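Local coordinates for protein Phthiocerol/phenolphthiocerol synthesis polyketide synthase type I PpsC (Mycobacterium tuberculosis, PDB 5NJI) that probably removes water from beta-hydroxyacyl intermediates, through this dehydratase domain, during synthesis of phthiocerol and phenolphthiocerol lipid chains in the mycobacterium, at residues P30-G35 against L112-T117; E75-A80 against A142-A147; A79-T84 against Q121-E126; A198-Q201 against A205-Q208. The protein carries 1 engineered substitution. All coordinates share one frame; numbering follows the deposited sequence.

Interaction 1 (P30-G35 against L112-T117)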
loop_
_atom_site.group_PDB
_atom_site.type_symbol
_atom_site.label_atom_id
_atom_site.label_comp_id
_atom_site.label_asym_id
_atom_site.label_seq_id
_atom_site.Cartn_x
_atom_site.Cartn_y
_atom_site.Cartn_z
ATOM N N PRO A 30 -11.790 5.171 8.679
ATOM C CA PRO A 30 -12.594 3.978 8.375
ATOM C C PRO A 30 -11.833 2.672 8.456
ATOM O O PRO A 30 -12.481 1.623 8.554
ATOM C CB PRO A 30 -13.081 4.234 6.947
ATOM C CG PRO A 30 -12.058 5.132 6.378
ATOM C CD PRO A 30 -11.653 6.037 7.496
ATOM N N LEU A 31 -10.501 2.685 8.423
ATOM C CA LEU A 31 -9.722 1.455 8.540
ATOM C C LEU A 31 -9.116 1.285 9.924
ATOM O O LEU A 31 -9.055 0.166 10.439
ATOM C CB LEU A 31 -8.603 1.415 7.488
ATOM C CG LEU A 31 -9.072 1.599 6.044
ATOM C CD1 LEU A 31 -7.885 1.612 5.067
ATOM C CD2 LEU A 31 -10.079 0.519 5.685
ATOM N N LEU A 32 -8.697 2.381 10.547
ATOM C CA LEU A 32 -8.060 2.315 11.856
ATOM C C LEU A 32 -9.088 2.248 12.966
ATOM O O LEU A 32 -8.921 1.484 13.931
ATOM C CB LEU A 32 -7.155 3.530 12.040
ATOM C CG LEU A 32 -6.514 3.716 13.416
ATOM C CD1 LEU A 32 -5.459 2.659 13.681
ATOM C CD2 LEU A 32 -5.928 5.090 13.563
ATOM N N GLY A 33 -10.144 3.037 12.859
ATOM C CA GLY A 33 -11.196 2.991 13.852
ATOM C C GLY A 33 -10.923 3.913 15.020
ATOM O O GLY A 33 -10.125 4.852 14.950
ATOM N N VAL A 34 -11.591 3.615 16.129
ATOM C CA VAL A 34 -11.580 4.474 17.306
ATOM C C VAL A 34 -10.612 3.903 18.336
ATOM O O VAL A 34 -10.515 2.681 18.523
ATOM C CB VAL A 34 -13.001 4.640 17.883
ATOM C CG1 VAL A 34 -13.678 3.301 18.036
ATOM C CG2 VAL A 34 -12.962 5.404 19.208
ATOM N N GLY A 35 -9.862 4.793 18.977
ATOM C CA GLY A 35 -8.745 4.401 19.808
ATOM C C GLY A 35 -8.865 4.860 21.248
ATOM O O GLY A 35 -9.527 5.854 21.557
ATOM N N LEU A 112 -10.903 -5.289 13.125
ATOM C CA LEU A 112 -9.475 -5.081 12.999
ATOM C C LEU A 112 -9.000 -4.384 14.259
ATOM O O LEU A 112 -9.575 -3.369 14.652
ATOM C CB LEU A 112 -9.162 -4.235 11.767
ATOM C CG LEU A 112 -7.717 -4.256 11.293
ATOM C CD1 LEU A 112 -7.390 -5.622 10.768
ATOM C CD2 LEU A 112 -7.507 -3.242 10.205
ATOM N N VAL A 113 -7.971 -4.938 14.897
ATOM C CA VAL A 113 -7.476 -4.458 16.178
ATOM C C VAL A 113 -6.030 -4.026 15.986
ATOM O O VAL A 113 -5.173 -4.854 15.667
ATOM C CB VAL A 113 -7.590 -5.536 17.268
ATOM C CG1 VAL A 113 -7.124 -4.992 18.625
ATOM C CG2 VAL A 113 -9.037 -6.046 17.338
ATOM N N THR A 114 -5.762 -2.745 16.204
ATOM C CA THR A 114 -4.434 -2.171 16.011
ATOM C C THR A 114 -3.866 -1.720 17.353
ATOM O O THR A 114 -4.602 -1.222 18.213
ATOM C CB THR A 114 -4.511 -0.984 15.041
ATOM O OG1 THR A 114 -5.073 -1.431 13.806
ATOM C CG2 THR A 114 -3.153 -0.362 14.766
ATOM N N THR A 115 -2.580 -1.962 17.569
ATOM C CA THR A 115 -1.897 -1.449 18.751
ATOM C C THR A 115 -0.675 -0.644 18.354
ATOM O O THR A 115 -0.063 -0.875 17.309
ATOM C CB THR A 115 -1.451 -2.552 19.702
ATOM O OG1 THR A 115 -0.606 -3.489 19.020
ATOM C CG2 THR A 115 -2.650 -3.275 20.326
ATOM N N LEU A 116 -0.328 0.312 19.204
ATOM C CA LEU A 116 0.874 1.108 19.001
ATOM C C LEU A 116 1.605 1.245 20.323
ATOM O O LEU A 116 1.003 1.604 21.338
ATOM C CB LEU A 116 0.554 2.493 18.436
ATOM C CG LEU A 116 1.746 3.419 18.123
ATOM C CD1 LEU A 116 1.376 4.384 17.038
ATOM C CD2 LEU A 116 2.181 4.217 19.362
ATOM N N THR A 117 2.902 0.997 20.290
ATOM C CA THR A 117 3.779 1.270 21.416
ATOM C C THR A 117 4.920 2.141 20.916
ATOM O O THR A 117 5.236 2.143 19.730
ATOM C CB THR A 117 4.339 -0.013 22.023
ATOM O OG1 THR A 117 5.157 -0.697 21.060
ATOM C CG2 THR A 117 3.207 -0.932 22.457
HETATM O O HOH W 1 -7.748 -0.994 14.134
#
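Leu32 meets Thr114 through a single methyl group: Leu32 CD1 lies 4.0 Å from Thr114 CG2, and the two side chains cross at about a right angle. The bond from CA to CB of Leu32 points away from strand 112-117, yet with CG anti to the backbone N (chi1 174°) the second torsion swings CD1 back over the threonine. One residue earlier the loop offers backbone instead of side chain, Leu31 O resting 3.8 Å from Leu112 CD2. Leucine suits position 32 because its long, branched side chain lets CD1 reach the threonine although the CA atoms of Leu32 and Thr114 are 7.1 Å apart.

Beside this apolar touch a water links the two segments. Its oxygen lies 2.7 Å from Leu32 O. Leu112 O is 3.0 Å from the same water oxygen, and Thr114 OG1 is 2.7 Å from it. Two carbonyl oxygens cannot bond to each other directly, and the water lies within bonding distance of both, although it has more acceptors around it than protons to give. Threonine fits its place because its two branches divide the work: CG2 packs on leucine, while OG1, turned beside the backbone N (chi1 -57°), faces the water.

Further out, Ser48 OG bonds to Leu31 O, and His29 ND1 to Leu31 N, which probably helps to set the loop. Strand 44-50 pairs with both strand 34-37 and strand 110-118, its Trp46 packing on Leu32 and Thr114, while Ile76 of helix 70-84 lies against Leu31, Leu112 and Thr114.

Interaction 2 (E75-A80 against A142-A147)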
loop_
_atom_site.group_PDB
_atom_site.type_symbol
_atom_site.label_atom_id
_atom_site.label_comp_id
_atom_site.label_asym_id
_atom_site.label_seq_id
_atom_site.Cartn_x
_atom_site.Cartn_y
_atom_site.Cartn_z
ATOM N N GLU A 75 -1.320 2.522 5.466
ATOM C CA GLU A 75 -2.131 3.644 5.920
ATOM C C GLU A 75 -2.527 3.494 7.390
ATOM O O GLU A 75 -2.522 4.467 8.154
ATOM C CB GLU A 75 -3.354 3.775 5.019
ATOM C CG GLU A 75 -4.444 4.686 5.576
ATOM C CD GLU A 75 -3.939 6.090 5.905
ATOM O OE1 GLU A 75 -2.843 6.484 5.455
ATOM O OE2 GLU A 75 -4.646 6.815 6.626
ATOM N N ILE A 76 -2.900 2.289 7.809
ATOM C CA ILE A 76 -3.297 2.108 9.197
ATOM C C ILE A 76 -2.150 2.446 10.136
ATOM O O ILE A 76 -2.353 3.094 11.166
ATOM C CB ILE A 76 -3.809 0.676 9.418
ATOM C CG1 ILE A 76 -5.144 0.503 8.696
ATOM C CG2 ILE A 76 -3.953 0.362 10.887
ATOM C CD1 ILE A 76 -5.523 -0.950 8.442
ATOM N N ALA A 77 -0.937 2.009 9.808
ATOM C CA ALA A 77 0.203 2.315 10.668
ATOM C C ALA A 77 0.462 3.820 10.740
ATOM O O ALA A 77 0.695 4.366 11.827
ATOM C CB ALA A 77 1.441 1.571 10.178
ATOM N N LEU A 78 0.439 4.510 9.595
ATOM C CA LEU A 78 0.655 5.959 9.599
ATOM C C LEU A 78 -0.453 6.692 10.331
ATOM O O LEU A 78 -0.189 7.638 11.082
ATOM C CB LEU A 78 0.778 6.485 8.166
ATOM C CG LEU A 78 2.015 5.973 7.451
ATOM C CD1 LEU A 78 1.868 6.349 6.005
ATOM C CD2 LEU A 78 3.292 6.574 8.021
ATOM N N ALA A 79 -1.703 6.260 10.147
ATOM C CA ALA A 79 -2.807 6.894 10.841
ATOM C C ALA A 79 -2.729 6.658 12.343
ATOM O O ALA A 79 -3.127 7.530 13.118
ATOM C CB ALA A 79 -4.142 6.375 10.309
ATOM N N ALA A 80 -2.235 5.494 12.760
ATOM C CA ALA A 80 -2.088 5.215 14.183
ATOM C C ALA A 80 -1.094 6.173 14.827
ATOM O O ALA A 80 -1.384 6.769 15.870
ATOM C CB ALA A 80 -1.662 3.760 14.405
ATOM N N ALA A 142 4.531 -3.084 11.878
ATOM C CA ALA A 142 5.242 -1.995 11.225
ATOM C C ALA A 142 6.066 -1.215 12.236
ATOM O O ALA A 142 5.676 -1.047 13.392
ATOM C CB ALA A 142 4.307 -1.024 10.512
ATOM N N THR A 143 7.223 -0.752 11.787
ATOM C CA THR A 143 7.997 0.233 12.525
ATOM C C THR A 143 7.836 1.576 11.829
ATOM O O THR A 143 8.148 1.710 10.637
ATOM C CB THR A 143 9.466 -0.169 12.607
ATOM O OG1 THR A 143 9.580 -1.417 13.289
ATOM C CG2 THR A 143 10.245 0.881 13.365
ATOM N N VAL A 144 7.349 2.562 12.570
ATOM C CA VAL A 144 7.110 3.907 12.067
ATOM C C VAL A 144 8.077 4.860 12.751
ATOM O O VAL A 144 8.317 4.761 13.959
ATOM C CB VAL A 144 5.652 4.342 12.308
ATOM C CG1 VAL A 144 5.402 5.756 11.832
ATOM C CG2 VAL A 144 4.683 3.365 11.637
ATOM N N ALA A 145 8.630 5.792 11.979
ATOM C CA ALA A 145 9.629 6.709 12.501
ATOM C C ALA A 145 9.375 8.095 11.926
ATOM O O ALA A 145 8.644 8.267 10.952
ATOM C CB ALA A 145 11.050 6.226 12.175
ATOM N N ARG A 146 9.981 9.101 12.544
ATOM C CA ARG A 146 9.893 10.442 11.992
ATOM C C ARG A 146 10.448 10.483 10.571
ATOM O O ARG A 146 11.446 9.834 10.255
ATOM C CB ARG A 146 10.650 11.436 12.884
ATOM C CG ARG A 146 9.950 11.760 14.205
ATOM C CD ARG A 146 8.637 12.519 14.001
ATOM N NE ARG A 146 8.795 13.967 14.118
ATOM C CZ ARG A 146 8.553 14.669 15.223
ATOM N NH1 ARG A 146 8.137 14.071 16.333
ATOM N NH2 ARG A 146 8.730 15.984 15.221
ATOM N N ALA A 147 9.763 11.232 9.715
ATOM C CA ALA A 147 10.080 11.282 8.293
ATOM C C ALA A 147 11.464 11.860 8.050
ATOM O O ALA A 147 11.871 12.837 8.684
ATOM C CB ALA A 147 9.053 12.137 7.573
#
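Helix 70-84 is the central helix of a hotdog fold, in which an antiparallel sheet curls round a long helix; polyketide synthase dehydratases carry two such folds side by side. Here residues 75-80 of the helix lie over strand 142-146 of that sheet. The two short axes come within 9.1 Å of each other, with their N-to-C directions 46° apart, a distance at which a small residue fits where the helix faces the strand most directly.

Ala77 provides one. Its methyl points at the strand and settles between two side chains, with Ala77 CB 3.9 Å from Ala142 CB and 4.0 Å from Val144 CG2. Alanine facing alanine lets the elements approach closely, while the beta-branched valine, at home in an extended strand, spreads two methyls toward the helix. Val125 of the neighbouring strand also touches Ala77, so the sheet receives the helix on more than one strand. Trp93 of strand 93-100 packs against both Leu78 and Val144 and borders the contact there.

The wholly apolar character fits a buried interface. Because Val144 CG1 stands anti to its backbone N (chi1 178°), it extends toward Leu78, whose CD2 meets it at 4.4 Å.

Interaction 3 (A79-T84 against Q121-E126)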
loop_
_atom_site.group_PDB
_atom_site.type_symbol
_atom_site.label_atom_id
_atom_site.label_comp_id
_atom_site.label_asym_id
_atom_site.label_seq_id
_atom_site.Cartn_x
_atom_site.Cartn_y
_atom_site.Cartn_z
ATOM N N ALA A 79 -1.703 6.260 10.147
ATOM C CA ALA A 79 -2.807 6.894 10.841
ATOM C C ALA A 79 -2.729 6.658 12.343
ATOM O O ALA A 79 -3.127 7.530 13.118
ATOM C CB ALA A 79 -4.142 6.375 10.309
ATOM N N ALA A 80 -2.235 5.494 12.760
ATOM C CA ALA A 80 -2.088 5.215 14.183
ATOM C C ALA A 80 -1.094 6.173 14.827
ATOM O O ALA A 80 -1.384 6.769 15.870
ATOM C CB ALA A 80 -1.662 3.760 14.405
ATOM N N ALA A 81 0.080 6.343 14.212
ATOM C CA ALA A 81 1.054 7.298 14.740
ATOM C C ALA A 81 0.476 8.702 14.789
ATOM O O ALA A 81 0.654 9.424 15.773
ATOM C CB ALA A 81 2.332 7.279 13.891
ATOM N N THR A 82 -0.208 9.115 13.726
ATOM C CA THR A 82 -0.781 10.451 13.663
ATOM C C THR A 82 -1.859 10.662 14.721
ATOM O O THR A 82 -1.975 11.762 15.284
ATOM C CB THR A 82 -1.324 10.685 12.248
ATOM O OG1 THR A 82 -0.235 10.634 11.329
ATOM C CG2 THR A 82 -2.011 12.036 12.126
ATOM N N ASP A 83 -2.632 9.624 15.040
ATOM C CA ASP A 83 -3.645 9.763 16.073
ATOM C C ASP A 83 -3.045 9.772 17.466
ATOM O O ASP A 83 -3.694 10.250 18.402
ATOM C CB ASP A 83 -4.667 8.630 15.947
ATOM C CG ASP A 83 -5.850 8.799 16.877
ATOM O OD1 ASP A 83 -6.490 9.880 16.849
ATOM O OD2 ASP A 83 -6.148 7.841 17.628
ATOM N N THR A 84 -1.822 9.280 17.622
ATOM C CA THR A 84 -1.201 9.157 18.931
ATOM C C THR A 84 -0.356 10.371 19.291
ATOM O O THR A 84 -0.354 10.810 20.446
ATOM C CB THR A 84 -0.330 7.903 18.977
ATOM O OG1 THR A 84 -1.116 6.750 18.628
ATOM C CG2 THR A 84 0.263 7.690 20.361
ATOM N N GLN A 121 9.391 9.535 18.174
ATOM C CA GLN A 121 10.551 9.346 17.315
ATOM C C GLN A 121 10.490 8.025 16.576
ATOM O O GLN A 121 10.869 7.956 15.401
ATOM C CB GLN A 121 11.846 9.384 18.137
ATOM C CG GLN A 121 12.163 10.733 18.744
ATOM C CD GLN A 121 12.171 11.828 17.713
ATOM O OE1 GLN A 121 11.515 12.851 17.883
ATOM N NE2 GLN A 121 12.903 11.617 16.623
ATOM N N ARG A 122 10.046 6.975 17.261
ATOM C CA ARG A 122 9.964 5.640 16.687
ATOM C C ARG A 122 8.905 4.869 17.456
ATOM O O ARG A 122 8.935 4.851 18.689
ATOM C CB ARG A 122 11.308 4.916 16.767
ATOM C CG ARG A 122 11.328 3.508 16.194
ATOM C CD ARG A 122 12.750 2.979 16.138
ATOM N NE ARG A 122 12.829 1.632 15.583
ATOM C CZ ARG A 122 12.744 0.514 16.297
ATOM N NH1 ARG A 122 12.571 0.564 17.612
ATOM N NH2 ARG A 122 12.832 -0.663 15.693
ATOM N N CYS A 123 7.989 4.228 16.735
ATOM C CA CYS A 123 6.914 3.480 17.372
ATOM C C CYS A 123 6.649 2.202 16.580
ATOM O O CYS A 123 7.051 2.065 15.424
ATOM C CB CYS A 123 5.648 4.337 17.506
ATOM S SG CYS A 123 4.956 4.902 15.957
ATOM N N GLN A 124 6.019 1.234 17.245
ATOM C CA GLN A 124 5.789 -0.096 16.709
ATOM C C GLN A 124 4.289 -0.309 16.643
ATOM O O GLN A 124 3.583 -0.099 17.636
ATOM C CB GLN A 124 6.439 -1.198 17.576
ATOM C CG GLN A 124 7.915 -0.994 17.859
ATOM C CD GLN A 124 8.792 -1.356 16.679
ATOM O OE1 GLN A 124 8.328 -1.946 15.702
ATOM N NE2 GLN A 124 10.069 -1.005 16.765
ATOM N N VAL A 125 3.809 -0.727 15.483
ATOM C CA VAL A 125 2.388 -0.932 15.244
ATOM C C VAL A 125 2.170 -2.404 14.943
ATOM O O VAL A 125 2.965 -3.026 14.235
ATOM C CB VAL A 125 1.902 -0.041 14.083
ATOM C CG1 VAL A 125 0.451 -0.339 13.721
ATOM C CG2 VAL A 125 2.062 1.420 14.428
ATOM N N GLU A 126 1.098 -2.972 15.491
ATOM C CA GLU A 126 0.721 -4.351 15.196
ATOM C C GLU A 126 -0.755 -4.359 14.839
ATOM O O GLU A 126 -1.555 -3.661 15.471
ATOM C CB GLU A 126 1.037 -5.297 16.370
ATOM C CG GLU A 126 0.871 -6.777 16.059
ATOM C CD GLU A 126 1.719 -7.664 16.960
ATOM O OE1 GLU A 126 2.586 -7.130 17.693
ATOM O OE2 GLU A 126 1.517 -8.899 16.929
#
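Ala81 and Cys123 meet through single atoms, the methyl carbon of one and the sulfur of the other, with Ala81 CB 4.1 Å from Cys123 SG. The cysteine leaves the strand toward the helix, and its SG takes the hindered place between backbone N and carbonyl carbon (chi1 61°). Ala81 presents its CB more from the flank of the helix than straight down at the sheet. A thiol is apolar enough for this buried site and reaches further than a methyl, so that its sulfur comes to the short side chain of Ala81.

Two residues along the strand, Val125 also points toward the helix and offers a methyl to Ala80, whose CB lies 4.4 Å from Val125 CG2. This is a looser touch than that at the sulfur. The alternation of Cys123 and Val125 on the inner face, with Gln124 on the other, is the ordinary alternation of a beta strand, and the strand belongs to the sheet wrapped round the hotdog helix 70-84. Leu116 and Val144, on the two strands flanking 122-130, also pack against Cys123.

Near the end of the helix, Thr84 turns back instead of reaching across: Thr84 OG1 donates to Ala80 O at 2.8 Å. The hydroxyl stands above the carbonyl plane, 35° out of it, with a C=O...donor angle of 144°. Thr84 N makes a bond of 3.1 Å to Ala81 O and a weak one to Ala80 O, a mixed pattern in the last turn. Trp46 of strand 44-50 packs on Ala80 and Thr84.

Interaction 4 (A198-Q201 against A205-Q208)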
loop_
_atom_site.group_PDB
_atom_site.type_symbol
_atom_site.label_atom_id
_atom_site.label_comp_id
_atom_site.label_asym_id
_atom_site.label_seq_id
_atom_site.Cartn_x
_atom_site.Cartn_y
_atom_site.Cartn_z
ATOM N N ALA A 198 4.208 2.074 -20.261
ATOM C CA ALA A 198 5.364 1.859 -21.121
ATOM C C ALA A 198 6.437 1.160 -20.299
ATOM O O ALA A 198 6.394 1.162 -19.067
ATOM C CB ALA A 198 5.886 3.175 -21.702
ATOM N N VAL A 199 7.391 0.540 -20.988
ATOM C CA VAL A 199 8.528 -0.097 -20.331
ATOM C C VAL A 199 9.782 0.281 -21.098
ATOM O O VAL A 199 9.786 0.282 -22.333
ATOM C CB VAL A 199 8.368 -1.625 -20.240
ATOM C CG1 VAL A 199 8.294 -2.261 -21.624
ATOM C CG2 VAL A 199 9.499 -2.239 -19.422
ATOM N N THR A 200 10.838 0.620 -20.365
ATOM C CA THR A 200 12.077 1.049 -20.994
ATOM C C THR A 200 12.895 -0.158 -21.442
ATOM O O THR A 200 12.593 -1.314 -21.133
ATOM C CB THR A 200 12.920 1.912 -20.044
ATOM O OG1 THR A 200 13.479 1.090 -19.009
ATOM C CG2 THR A 200 12.095 3.028 -19.426
ATOM N N GLN A 201 13.961 0.128 -22.200
ATOM C CA GLN A 201 14.854 -0.942 -22.634
ATOM C C GLN A 201 15.481 -1.646 -21.437
ATOM O O GLN A 201 15.708 -2.860 -21.469
ATOM C CB GLN A 201 15.940 -0.383 -23.558
ATOM C CG GLN A 201 15.411 0.357 -24.779
ATOM C CD GLN A 201 14.443 -0.475 -25.593
ATOM O OE1 GLN A 201 14.851 -1.354 -26.352
ATOM N NE2 GLN A 201 13.152 -0.205 -25.437
ATOM N N ALA A 205 9.286 0.146 -15.626
ATOM C CA ALA A 205 7.921 0.448 -16.025
ATOM C C ALA A 205 7.582 1.884 -15.679
ATOM O O ALA A 205 7.930 2.380 -14.605
ATOM C CB ALA A 205 6.925 -0.493 -15.336
ATOM N N ARG A 206 6.882 2.549 -16.599
ATOM C CA ARG A 206 6.456 3.925 -16.431
ATOM C C ARG A 206 4.970 3.982 -16.754
ATOM O O ARG A 206 4.551 3.577 -17.844
ATOM C CB ARG A 206 7.272 4.862 -17.330
ATOM C CG ARG A 206 8.774 4.594 -17.254
ATOM C CD ARG A 206 9.601 5.607 -18.030
ATOM N NE ARG A 206 9.731 6.872 -17.311
ATOM C CZ ARG A 206 9.036 7.978 -17.569
ATOM N NH1 ARG A 206 9.245 9.065 -16.839
ATOM N NH2 ARG A 206 8.144 8.014 -18.550
ATOM N N ALA A 207 4.175 4.442 -15.796
ATOM C CA ALA A 207 2.729 4.462 -15.930
ATOM C C ALA A 207 2.173 5.862 -15.707
ATOM O O ALA A 207 2.615 6.596 -14.821
ATOM C CB ALA A 207 2.070 3.498 -14.938
ATOM N N GLN A 208 1.162 6.203 -16.489
ATOM C CA GLN A 208 0.290 7.316 -16.183
ATOM C C GLN A 208 -0.835 6.784 -15.311
ATOM O O GLN A 208 -1.458 5.788 -15.675
ATOM C CB GLN A 208 -0.280 7.919 -17.472
ATOM C CG GLN A 208 -1.061 9.214 -17.300
ATOM C CD GLN A 208 -0.162 10.432 -17.226
ATOM O OE1 GLN A 208 0.955 10.423 -17.737
ATOM N NE2 GLN A 208 -0.648 11.486 -16.586
#
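Ala198 and Arg206 form an antiparallel hydrogen-bonded pair that joins the two arms of the beta hairpin 194-209, with the short strand axes at 154°. Ala198 N donates to Arg206 O at 2.9 Å, meeting the oxygen nearly along the C=O axis though bent at the hydrogen, where the angle is 140°. The return bond, Arg206 N to Ala198 O, is also 2.9 Å and much straighter at 173°. Val199 and Ala205 make the adjoining non-hydrogen-bonded pair, their CA atoms 4.4 Å apart, and Ala205 CA adds a CA-H...O contact of 3.5 Å to Ala198 O.

Val199 and Ala205 project from one face of the sheet, Ala198 and Arg206 from the other. The alanines take little room: Ala205 packs on the loop residues Ala238 and Thr239, and Ala198 on Glu168 and Gln170 of strand 168-171. Across the hairpin, Thr200 and Arg206 cross at about a right angle, Thr200 CG2 touching Arg206 CD at 3.8 Å. Threonine suits the turn because its two branches serve different partners: OG1 bonds to Val204 N, while CG2 meets the arginine.

The arginine's aliphatic part does the packing; the chain bends at chi3 as its guanidinium leads away from residues 198-201, and NH2 forms a salt bridge with Glu168, beyond strand 194-200. The backbone bonds do not depend on side-chain identity; the side chains add the Thr200-Arg206 contact between the arms and links to neighbouring elements. Glu168 probably offsets the arginine's charge, which also has that of Arg281 close by.

Interactions 1, 2 and 3 gather round helix 70-84: interactions 2 and 3 overlap on it at Ala79 and Ala80, and interaction 1 packs on it, for example at Ile76. Their strands 110-118, 122-130 and 136-146 are consecutive neighbours in the sheet. All three are buried, but interactions 2 and 3 are purely apolar meetings of helix with strand, whereas interaction 1 joins a loop to a strand and includes a water that bridges two of its carbonyls and a hydroxyl. Interaction 4 stands apart, its centre 30 Å or more from the others, in the other half of the domain. Also largely buried but with partly exposed residues at its margin, it relies on backbone hydrogen bonds and includes a charged side chain.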